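Long-range contacts in cytochrome c (Pseudomonas aeruginosa, PDB 6RTE), which oxidises dihydro-heme d1 to heme d1 at the end of heme d1 biosynthesis, pairing a c-type cytochrome with an eight-bladed beta-propeller: residues P140-D145 and Y208-V213; N148-V153 and K494-N499; V160-G165 and A172-R177; G183-P188 and T222-V227. All blocks are in the same frame, centred on the assembly; numbering follows the deposited sequence.

Interaction 1: P140-D145 and Y208-V213; sequences PRFEAD and YNLKVV
Pro140 lies flat against the Tyr208 ring in a CH-pi contact. Its CG sits over the ring centre, 3.9 Å from the centroid of Tyr208 and only 5° off the ring normal, while CD hangs above the CD2 side. The two side chains run side by side and point the same way.

The backbones are joined just beyond: Arg141 N donates to Tyr208 O at 2.9 Å, with an N-H...O angle of 162°. This carbonyl belongs to the turn linking strands 201-206 and 211-217, the outer hairpin of one propeller blade. Leu210 and Lys211 both face Asp206 there, forming a G1 beta bulge. The 140-145 loop packs against this turn, at the outer rim of the blade.

Apolar packing continues at Phe142, whose CD2 is 4.1 Å from Leu210 CD1. Arg141 also reaches the turn at Asn209, but its polar link there is indirect. A water accepts from Arg141 NE at 2.7 Å, in the guanidinium plane, and donates to Asn209 OD1 at 2.7 Å. The Arg141 side chain is poorly ordered, so this bridge deserves less weight than the backbone bond. Asn209 ND2 is held separately by Pro137 O and Asp206 OD2.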
# COMPACT_ATOMS: atom_id res chain seq x y z
N PRO A 140 3.97 -26.94 -2.96
CA PRO A 140 3.40 -26.47 -1.69
C PRO A 140 3.64 -27.49 -0.59
O PRO A 140 3.36 -28.68 -0.75
CB PRO A 140 1.91 -26.31 -2.00
CG PRO A 140 1.86 -26.07 -3.48
CD PRO A 140 2.97 -26.93 -4.05
N ARG A 141 4.19 -27.02 0.52
CA ARG A 141 4.45 -27.88 1.67
C ARG A 141 3.21 -28.16 2.50
O ARG A 141 3.27 -28.94 3.45
CB ARG A 141 5.52 -27.24 2.56
CG ARG A 141 6.94 -27.43 2.08
CD ARG A 141 7.90 -26.75 3.03
NE ARG A 141 9.22 -27.37 3.06
CZ ARG A 141 9.50 -28.51 3.69
NH1 ARG A 141 8.54 -29.17 4.32
NH2 ARG A 141 10.74 -28.98 3.66
N PHE A 142 2.08 -27.57 2.13
CA PHE A 142 0.84 -27.65 2.89
C PHE A 142 -0.25 -28.24 2.01
O PHE A 142 -0.07 -28.39 0.79
CB PHE A 142 0.44 -26.25 3.38
CG PHE A 142 0.55 -25.21 2.31
CD1 PHE A 142 -0.44 -25.06 1.36
CD2 PHE A 142 1.67 -24.40 2.23
CE1 PHE A 142 -0.34 -24.13 0.37
CE2 PHE A 142 1.78 -23.46 1.25
CZ PHE A 142 0.78 -23.32 0.31
N GLU A 143 -1.39 -28.54 2.62
CA GLU A 143 -2.52 -29.10 1.89
C GLU A 143 -3.53 -28.04 1.46
O GLU A 143 -4.34 -28.32 0.58
CB GLU A 143 -3.21 -30.17 2.75
CG GLU A 143 -2.23 -31.26 3.23
CD GLU A 143 -2.87 -32.63 3.42
OE1 GLU A 143 -3.32 -32.92 4.54
OE2 GLU A 143 -2.89 -33.42 2.44
N ALA A 144 -3.47 -26.84 2.02
CA ALA A 144 -4.42 -25.80 1.65
C ALA A 144 -4.28 -25.43 0.17
O ALA A 144 -3.22 -25.58 -0.44
CB ALA A 144 -4.20 -24.56 2.52
N ASP A 145 -5.37 -24.94 -0.39
CA ASP A 145 -5.38 -24.52 -1.78
C ASP A 145 -4.47 -23.31 -1.96
O ASP A 145 -4.73 -22.25 -1.36
CB ASP A 145 -6.82 -24.20 -2.20
CG ASP A 145 -6.92 -23.60 -3.59
OD1 ASP A 145 -5.90 -23.52 -4.31
OD2 ASP A 145 -8.05 -23.20 -3.96
N TYR A 208 4.91 -21.28 -1.14
CA TYR A 208 4.93 -22.74 -1.19
C TYR A 208 5.80 -23.32 -0.07
O TYR A 208 5.45 -24.36 0.51
CB TYR A 208 5.45 -23.25 -2.53
CG TYR A 208 4.50 -23.08 -3.69
CD1 TYR A 208 3.31 -22.37 -3.55
CD2 TYR A 208 4.80 -23.61 -4.94
CE1 TYR A 208 2.46 -22.18 -4.61
CE2 TYR A 208 3.95 -23.44 -6.01
CZ TYR A 208 2.78 -22.73 -5.84
OH TYR A 208 1.92 -22.55 -6.90
N ASN A 209 6.93 -22.70 0.22
CA ASN A 209 7.82 -23.23 1.25
C ASN A 209 7.71 -22.47 2.57
O ASN A 209 8.39 -22.84 3.53
CB ASN A 209 9.26 -23.21 0.75
CG ASN A 209 9.52 -24.30 -0.29
OD1 ASN A 209 9.68 -25.46 0.05
ND2 ASN A 209 9.51 -23.92 -1.56
N LEU A 210 6.85 -21.45 2.63
CA LEU A 210 6.65 -20.65 3.83
C LEU A 210 7.98 -20.15 4.39
O LEU A 210 8.31 -20.32 5.56
CB LEU A 210 5.85 -21.44 4.88
CG LEU A 210 4.49 -21.94 4.36
CD1 LEU A 210 3.81 -22.86 5.37
CD2 LEU A 210 3.57 -20.78 3.99
N LYS A 211 8.76 -19.52 3.51
CA LYS A 211 10.09 -19.05 3.86
C LYS A 211 10.38 -17.70 3.22
O LYS A 211 9.95 -17.44 2.09
CB LYS A 211 11.16 -20.05 3.40
CG LYS A 211 11.27 -21.29 4.29
CD LYS A 211 12.20 -22.31 3.68
CE LYS A 211 12.30 -23.55 4.57
NZ LYS A 211 12.73 -23.17 5.94
N VAL A 212 11.09 -16.85 3.96
CA VAL A 212 11.68 -15.66 3.38
C VAL A 212 12.79 -16.08 2.42
O VAL A 212 13.71 -16.82 2.81
CB VAL A 212 12.22 -14.72 4.47
CG1 VAL A 212 12.92 -13.53 3.86
CG2 VAL A 212 11.10 -14.26 5.41
N VAL A 213 12.71 -15.61 1.18
CA VAL A 213 13.70 -15.93 0.16
C VAL A 213 14.84 -14.91 0.18
O VAL A 213 16.02 -15.28 0.18
CB VAL A 213 13.02 -15.96 -1.23
CG1 VAL A 213 14.07 -16.01 -2.35
CG2 VAL A 213 12.04 -17.13 -1.32
O HOH W 1 11.14 -25.68 2.27

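Interaction 2: N148-V153 and K494-N499; sequences NLFVVV and KYNVGN
Asn148 OD1 takes two hydrogen bonds, from Asn496 ND2 at 2.9 Å across the contact and from the backbone N of Arg456. The Asn496 donor lies 27° out of the Asn148 carbonyl plane, and the two amide planes stand 73° apart. The same ND2 hangs over one face of the Phe150 ring, offset toward the rim and 3.4 Å from CZ of Phe150. With chi1 at -177°, CG of Asn496 lies trans to the backbone N, and this carries the amide across to Asn148 and the Phe150 ring. At its other end, Asn496 OD1 accepts from Asn499 N at 3.1 Å and so N-caps the helix starting at Val497.

Between the strands, Val151 and Tyr495 form a hydrogen-bonded antiparallel pair: Val151 N reaches Tyr495 O, and Tyr495 N reaches Val151 O, both at 2.9 Å. Past the strand end, Val497 N meets Leu149 O at 2.9 Å, almost in line with the C=O. Lys494 lays its CG 3.8 Å from Phe150 CD1, then sends NZ away to Ser464, Leu462 and His451. Some 340 residues separate these strands in sequence; their pairing, with the C-terminal strand completing the first sheet, is the Velcro closure of a beta-propeller.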
# COMPACT_ATOMS: atom_id res chain seq x y z
N ASN A 148 -6.25 -19.98 -2.88
CA ASN A 148 -7.21 -19.36 -1.98
C ASN A 148 -6.57 -18.89 -0.68
O ASN A 148 -7.28 -18.54 0.26
CB ASN A 148 -8.36 -20.33 -1.68
CG ASN A 148 -9.64 -19.60 -1.34
OD1 ASN A 148 -9.78 -18.40 -1.59
ND2 ASN A 148 -10.59 -20.33 -0.77
N LEU A 149 -5.24 -18.87 -0.61
CA LEU A 149 -4.55 -18.31 0.54
C LEU A 149 -4.79 -16.81 0.67
O LEU A 149 -4.83 -16.08 -0.33
CB LEU A 149 -3.04 -18.53 0.43
CG LEU A 149 -2.52 -19.97 0.46
CD1 LEU A 149 -1.01 -19.96 0.23
CD2 LEU A 149 -2.88 -20.65 1.77
N PHE A 150 -4.92 -16.34 1.91
CA PHE A 150 -4.88 -14.92 2.21
C PHE A 150 -3.54 -14.55 2.83
O PHE A 150 -3.05 -15.24 3.73
CB PHE A 150 -6.00 -14.52 3.17
CG PHE A 150 -7.36 -14.55 2.57
CD1 PHE A 150 -7.90 -13.41 1.99
CD2 PHE A 150 -8.13 -15.71 2.62
CE1 PHE A 150 -9.17 -13.43 1.45
CE2 PHE A 150 -9.40 -15.74 2.08
CZ PHE A 150 -9.92 -14.59 1.49
N VAL A 151 -2.96 -13.46 2.35
CA VAL A 151 -1.86 -12.80 3.05
C VAL A 151 -2.48 -11.71 3.91
O VAL A 151 -3.12 -10.78 3.40
CB VAL A 151 -0.84 -12.23 2.05
CG1 VAL A 151 0.29 -11.48 2.77
CG2 VAL A 151 -0.26 -13.36 1.20
N VAL A 152 -2.30 -11.82 5.22
CA VAL A 152 -2.94 -10.91 6.18
C VAL A 152 -1.86 -10.08 6.86
O VAL A 152 -0.94 -10.63 7.48
CB VAL A 152 -3.78 -11.67 7.22
CG1 VAL A 152 -4.46 -10.67 8.17
CG2 VAL A 152 -4.79 -12.52 6.54
N VAL A 153 -1.98 -8.76 6.75
CA VAL A 153 -1.01 -7.84 7.35
C VAL A 153 -1.50 -7.50 8.76
O VAL A 153 -2.59 -6.95 8.94
CB VAL A 153 -0.85 -6.59 6.48
CG1 VAL A 153 0.11 -5.60 7.13
CG2 VAL A 153 -0.31 -6.96 5.09
N LYS A 494 -5.93 -7.66 3.83
CA LYS A 494 -5.74 -9.07 3.53
C LYS A 494 -5.95 -9.26 2.03
O LYS A 494 -6.74 -8.55 1.40
CB LYS A 494 -6.68 -9.99 4.34
CG LYS A 494 -8.13 -10.10 3.86
CD LYS A 494 -8.91 -8.79 3.96
CE LYS A 494 -8.86 -8.19 5.35
NZ LYS A 494 -9.82 -7.07 5.46
N TYR A 495 -5.21 -10.21 1.47
CA TYR A 495 -5.03 -10.28 0.02
C TYR A 495 -5.13 -11.73 -0.41
O TYR A 495 -4.30 -12.56 -0.01
CB TYR A 495 -3.69 -9.66 -0.37
CG TYR A 495 -3.57 -8.24 0.16
CD1 TYR A 495 -3.15 -8.00 1.46
CD2 TYR A 495 -3.93 -7.16 -0.62
CE1 TYR A 495 -3.08 -6.72 1.97
CE2 TYR A 495 -3.85 -5.87 -0.12
CZ TYR A 495 -3.42 -5.66 1.17
OH TYR A 495 -3.33 -4.37 1.68
N ASN A 496 -6.16 -12.03 -1.20
CA ASN A 496 -6.44 -13.38 -1.66
C ASN A 496 -5.65 -13.64 -2.93
O ASN A 496 -5.81 -12.92 -3.93
CB ASN A 496 -7.94 -13.54 -1.91
CG ASN A 496 -8.32 -14.96 -2.32
OD1 ASN A 496 -8.41 -15.27 -3.51
ND2 ASN A 496 -8.53 -15.82 -1.33
N VAL A 497 -4.78 -14.65 -2.90
CA VAL A 497 -3.95 -14.99 -4.06
C VAL A 497 -4.80 -15.06 -5.32
O VAL A 497 -4.51 -14.39 -6.33
CB VAL A 497 -3.21 -16.33 -3.83
CG1 VAL A 497 -2.54 -16.79 -5.11
CG2 VAL A 497 -2.21 -16.21 -2.70
N GLY A 498 -5.84 -15.89 -5.29
CA GLY A 498 -6.64 -16.12 -6.49
C GLY A 498 -7.19 -14.84 -7.08
O GLY A 498 -7.13 -14.62 -8.29
N ASN A 499 -7.74 -13.96 -6.23
CA ASN A 499 -8.31 -12.73 -6.75
C ASN A 499 -7.25 -11.74 -7.19
O ASN A 499 -7.47 -10.98 -8.14
CB ASN A 499 -9.23 -12.10 -5.69
CG ASN A 499 -10.50 -12.89 -5.51
OD1 ASN A 499 -11.00 -13.50 -6.44
ND2 ASN A 499 -11.04 -12.88 -4.30

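Interaction 3: V160-G165 and A172-R177; sequences VTILDG and ARFPSR
Val160 and Phe174 point the same way from neighbouring strands, the aliphatic side chain lying across one face of the ring. They sit in the beta hairpin 159-164/169-175, the outer half of a propeller blade, whose strands run antiparallel at 168°. CB of Val160 stands 3.9 Å from the centroid of the Phe174 ring, 25° off the normal and offset toward CZ. Phe174 reaches this position because its CG is tucked between the backbone N and the carbonyl carbon (chi1 55°), swinging the ring back over the partner strand. Ile162 meets the same ring differently: its CD1 approaches the edge, 4.1 Å from CE1 of Phe174. The ring also stacks with Tyr205, so this face of the hairpin turns toward the next blade, where Phe195 touches both Val160 and Phe174. Ala172 fills in alongside, its methyl against Ile162 CG1.

Beneath the side chains, Val160 and Phe174 exchange two backbone hydrogen bonds, Val160 N to Phe174 O at 2.8 Å and Phe174 N to Val160 O at 2.9 Å. Two residues further along, at the next hydrogen-bonded pair, Ile162 N donates to Ala172 O.

On the opposite face Thr161 and Arg173 form a non-hydrogen-bonded pair. Arg173 is extended from CG to NE, and its aliphatic stem passes over the threonine hydroxyl. The polar ends share a partner: Arg173 NE makes a salt bridge to Glu154 OE1, which also bonds to Thr161 OG1, while Arg173 NH2 pairs with Asp157. Thr161 OG1 lies in the guanidinium plane at its edge and 3.4 Å from CG of Arg173.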
# COMPACT_ATOMS: atom_id res chain seq x y z
N VAL A 160 2.87 -10.94 9.68
CA VAL A 160 2.05 -11.36 8.55
C VAL A 160 1.58 -12.78 8.84
O VAL A 160 2.37 -13.62 9.27
CB VAL A 160 2.83 -11.32 7.22
CG1 VAL A 160 2.03 -12.02 6.09
CG2 VAL A 160 3.17 -9.88 6.84
N THR A 161 0.29 -13.03 8.63
CA THR A 161 -0.29 -14.36 8.74
C THR A 161 -0.68 -14.84 7.36
O THR A 161 -1.26 -14.08 6.57
CB THR A 161 -1.50 -14.36 9.67
OG1 THR A 161 -1.05 -14.31 11.02
CG2 THR A 161 -2.36 -15.62 9.47
N ILE A 162 -0.32 -16.08 7.05
CA ILE A 162 -0.76 -16.76 5.83
C ILE A 162 -1.96 -17.59 6.22
O ILE A 162 -1.87 -18.45 7.11
CB ILE A 162 0.35 -17.62 5.22
CG1 ILE A 162 1.63 -16.81 5.03
CG2 ILE A 162 -0.10 -18.19 3.87
CD1 ILE A 162 1.47 -15.60 4.14
N LEU A 163 -3.09 -17.35 5.57
CA LEU A 163 -4.36 -17.96 5.97
C LEU A 163 -4.85 -18.92 4.90
O LEU A 163 -4.90 -18.58 3.72
CB LEU A 163 -5.41 -16.87 6.21
CG LEU A 163 -6.59 -17.23 7.10
CD1 LEU A 163 -6.18 -17.18 8.56
CD2 LEU A 163 -7.75 -16.28 6.81
N ASP A 164 -5.21 -20.14 5.33
CA ASP A 164 -6.01 -21.06 4.53
C ASP A 164 -7.38 -20.45 4.28
O ASP A 164 -8.14 -20.21 5.22
CB ASP A 164 -6.11 -22.39 5.30
CG ASP A 164 -6.86 -23.48 4.53
OD1 ASP A 164 -7.76 -23.17 3.72
OD2 ASP A 164 -6.56 -24.66 4.77
N GLY A 165 -7.69 -20.18 3.01
CA GLY A 165 -8.91 -19.46 2.66
C GLY A 165 -10.18 -20.29 2.66
O GLY A 165 -11.26 -19.72 2.47
N ALA A 172 0.81 -20.19 8.66
CA ALA A 172 2.11 -19.62 8.99
C ALA A 172 1.89 -18.21 9.52
O ALA A 172 0.94 -17.53 9.13
CB ALA A 172 3.03 -19.58 7.77
N ARG A 173 2.79 -17.78 10.40
CA ARG A 173 2.83 -16.41 10.88
C ARG A 173 4.30 -16.04 11.05
O ARG A 173 5.08 -16.85 11.55
CB ARG A 173 2.06 -16.26 12.19
CG ARG A 173 1.88 -14.82 12.65
CD ARG A 173 1.09 -14.76 13.96
NE ARG A 173 0.76 -13.37 14.31
CZ ARG A 173 1.36 -12.66 15.26
NH1 ARG A 173 2.34 -13.18 16.00
NH2 ARG A 173 0.98 -11.41 15.47
N PHE A 174 4.69 -14.86 10.59
CA PHE A 174 6.08 -14.45 10.69
C PHE A 174 6.16 -12.95 10.95
O PHE A 174 5.27 -12.20 10.53
CB PHE A 174 6.89 -14.82 9.43
CG PHE A 174 6.33 -14.29 8.13
CD1 PHE A 174 5.31 -14.97 7.47
CD2 PHE A 174 6.84 -13.14 7.56
CE1 PHE A 174 4.80 -14.49 6.26
CE2 PHE A 174 6.33 -12.67 6.36
CZ PHE A 174 5.31 -13.34 5.71
N PRO A 175 7.18 -12.49 11.67
CA PRO A 175 7.37 -11.05 11.86
C PRO A 175 7.87 -10.42 10.57
O PRO A 175 8.71 -10.98 9.87
CB PRO A 175 8.40 -10.96 12.98
CG PRO A 175 9.21 -12.21 12.82
CD PRO A 175 8.23 -13.27 12.36
N SER A 176 7.33 -9.25 10.26
CA SER A 176 7.70 -8.55 9.04
C SER A 176 8.65 -7.40 9.36
O SER A 176 8.97 -7.12 10.52
CB SER A 176 6.45 -8.02 8.33
OG SER A 176 5.84 -6.97 9.07
N ARG A 177 9.12 -6.73 8.31
CA ARG A 177 9.76 -5.44 8.49
C ARG A 177 8.75 -4.46 9.05
O ARG A 177 7.53 -4.63 8.93
CB ARG A 177 10.34 -4.93 7.18
CG ARG A 177 11.46 -5.80 6.60
CD ARG A 177 12.78 -5.58 7.31
NE ARG A 177 13.81 -6.52 6.87
CZ ARG A 177 15.10 -6.42 7.16
NH1 ARG A 177 15.54 -5.40 7.89
NH2 ARG A 177 15.96 -7.33 6.72

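Interaction 4: G183-P188 and T222-V227; sequences GPKFSP and TRNLAV
Asn224 and Lys185 meet through a water, which accepts from both Lys185 NZ at 2.8 Å and Asn224 ND2 at 2.9 Å. The two nitrogens are thus joined through one oxygen without touching. Asn224 also forms, with Arg223, a classic beta bulge opposite Gly237, and its OD1 accepts from Val273 N in the following sheet.

Leu225 is engaged by backbone and side chain alike. Its N donates to a second water at 3.0 Å, and that water in turn gives a long bond to Gly183 O. Its carbonyl receives a weak hydrogen bond from Lys185 NZ, with NZ and Leu225 O 3.3 Å apart. The lysine chain gets there by bending at chi2 (-67°) and again at chi4 (-61°), which folds CG and CE against the same carbonyl. CD1 of Leu225 slides past in the other direction, 3.7 Å from Lys185 CG.

These are edge strands of two successive propeller blades, close to the middle of the molecule. They run nearly parallel, 15° apart, yet their axes come no closer than 6.8 Å; side chains and water fill the gap and no backbone-to-backbone hydrogen bond crosses it.

Ala226 turns its methyl the other way, toward Val273 and Thr275, so its CA is the part that faces the lysine stem. Val227 points back across: CG2 packs 3.7 Å from Lys185 CB, and its CB and CG1 border the carbonyl oxygen of Phe186. The Phe186 ring itself leads away, onto Tyr495 and the helix 497-501.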
# COMPACT_ATOMS: atom_id res chain seq x y z
N GLY A 183 0.55 -2.60 0.54
CA GLY A 183 -0.07 -3.87 0.26
C GLY A 183 0.85 -4.76 -0.56
O GLY A 183 1.60 -4.29 -1.42
N PRO A 184 0.80 -6.06 -0.32
CA PRO A 184 1.72 -6.97 -1.00
C PRO A 184 1.37 -7.16 -2.46
O PRO A 184 0.21 -7.04 -2.86
CB PRO A 184 1.53 -8.29 -0.23
CG PRO A 184 0.10 -8.25 0.19
CD PRO A 184 -0.20 -6.80 0.49
N LYS A 185 2.38 -7.50 -3.25
CA LYS A 185 2.18 -7.89 -4.64
C LYS A 185 2.64 -9.33 -4.83
O LYS A 185 3.49 -9.84 -4.10
CB LYS A 185 2.95 -6.97 -5.60
CG LYS A 185 2.53 -5.49 -5.51
CD LYS A 185 1.10 -5.26 -6.00
CE LYS A 185 0.85 -3.77 -6.25
NZ LYS A 185 1.03 -2.95 -5.03
N PHE A 186 2.06 -9.98 -5.85
CA PHE A 186 2.29 -11.38 -6.11
C PHE A 186 2.98 -11.58 -7.44
O PHE A 186 2.83 -10.78 -8.38
CB PHE A 186 0.96 -12.16 -6.11
CG PHE A 186 0.26 -12.17 -4.78
CD1 PHE A 186 -0.63 -11.17 -4.43
CD2 PHE A 186 0.48 -13.20 -3.87
CE1 PHE A 186 -1.29 -11.18 -3.20
CE2 PHE A 186 -0.18 -13.23 -2.64
CZ PHE A 186 -1.07 -12.23 -2.31
N SER A 187 3.74 -12.66 -7.53
CA SER A 187 4.17 -13.16 -8.82
C SER A 187 2.95 -13.60 -9.64
O SER A 187 1.88 -13.88 -9.08
CB SER A 187 5.12 -14.34 -8.62
OG SER A 187 4.47 -15.37 -7.91
N PRO A 188 3.09 -13.68 -10.96
CA PRO A 188 1.93 -14.03 -11.82
C PRO A 188 1.25 -15.35 -11.47
O PRO A 188 0.03 -15.46 -11.63
CB PRO A 188 2.54 -14.08 -13.22
CG PRO A 188 3.70 -13.12 -13.16
CD PRO A 188 4.26 -13.26 -11.76
N THR A 222 10.03 4.60 1.43
CA THR A 222 9.48 3.93 0.25
C THR A 222 7.97 4.07 0.24
O THR A 222 7.32 4.09 1.29
CB THR A 222 9.88 2.45 0.26
OG1 THR A 222 11.29 2.36 0.05
CG2 THR A 222 9.16 1.66 -0.84
N ARG A 223 7.40 4.21 -0.96
CA ARG A 223 5.96 4.35 -1.14
C ARG A 223 5.28 3.02 -1.45
O ARG A 223 4.40 2.59 -0.70
CB ARG A 223 5.67 5.38 -2.25
CG ARG A 223 6.01 6.81 -1.85
CD ARG A 223 4.94 7.43 -0.95
NE ARG A 223 3.80 7.89 -1.74
CZ ARG A 223 2.81 8.65 -1.28
NH1 ARG A 223 2.80 9.05 -0.02
NH2 ARG A 223 1.84 9.02 -2.10
N ASN A 224 5.66 2.36 -2.53
CA ASN A 224 5.09 1.06 -2.83
C ASN A 224 5.98 0.38 -3.87
O ASN A 224 7.02 0.91 -4.28
CB ASN A 224 3.62 1.16 -3.30
CG ASN A 224 3.48 1.61 -4.74
OD1 ASN A 224 4.22 2.46 -5.23
ND2 ASN A 224 2.52 1.01 -5.45
N LEU A 225 5.57 -0.82 -4.27
CA LEU A 225 6.29 -1.52 -5.33
C LEU A 225 5.28 -2.20 -6.25
O LEU A 225 4.09 -2.30 -5.94
CB LEU A 225 7.30 -2.54 -4.77
CG LEU A 225 6.82 -3.67 -3.87
CD1 LEU A 225 6.03 -4.73 -4.62
CD2 LEU A 225 8.04 -4.28 -3.19
N ALA A 226 5.79 -2.65 -7.39
CA ALA A 226 4.98 -3.30 -8.40
C ALA A 226 5.83 -4.41 -9.01
O ALA A 226 7.06 -4.33 -9.03
CB ALA A 226 4.51 -2.31 -9.48
N VAL A 227 5.16 -5.47 -9.45
CA VAL A 227 5.80 -6.63 -10.06
C VAL A 227 5.34 -6.70 -11.51
O VAL A 227 4.15 -6.55 -11.80
CB VAL A 227 5.45 -7.92 -9.30
CG1 VAL A 227 6.15 -9.17 -9.92
CG2 VAL A 227 5.80 -7.77 -7.82
O HOH W 2 3.82 -2.04 -2.23
O HOH W 3 0.51 -0.47 -3.94

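How the interactions relate
Interactions 2 and 3 share one four-stranded sheet, ordered 169-175, 159-164, 150-154, 491-496. Interaction 3 holds its outer hairpin and interaction 2 its inner, ring-closing pair, with centres about 10 Å apart. Along the chain, interactions 3 and 4 both nest inside the long loop that interaction 2 closes. Interaction 1 lies further out, its centre about 13 Å from that of interaction 2, and touches it through Phe142 and Leu149; it also meets interaction 3 where Leu210 packs on Ala172. Interaction 4 carries the packing from the next blade to the one after, and Pro184 and Phe186 press on Tyr495, Val151 and Val497 of interaction 2. Together they join three consecutive blades of the propeller, from rim to centre.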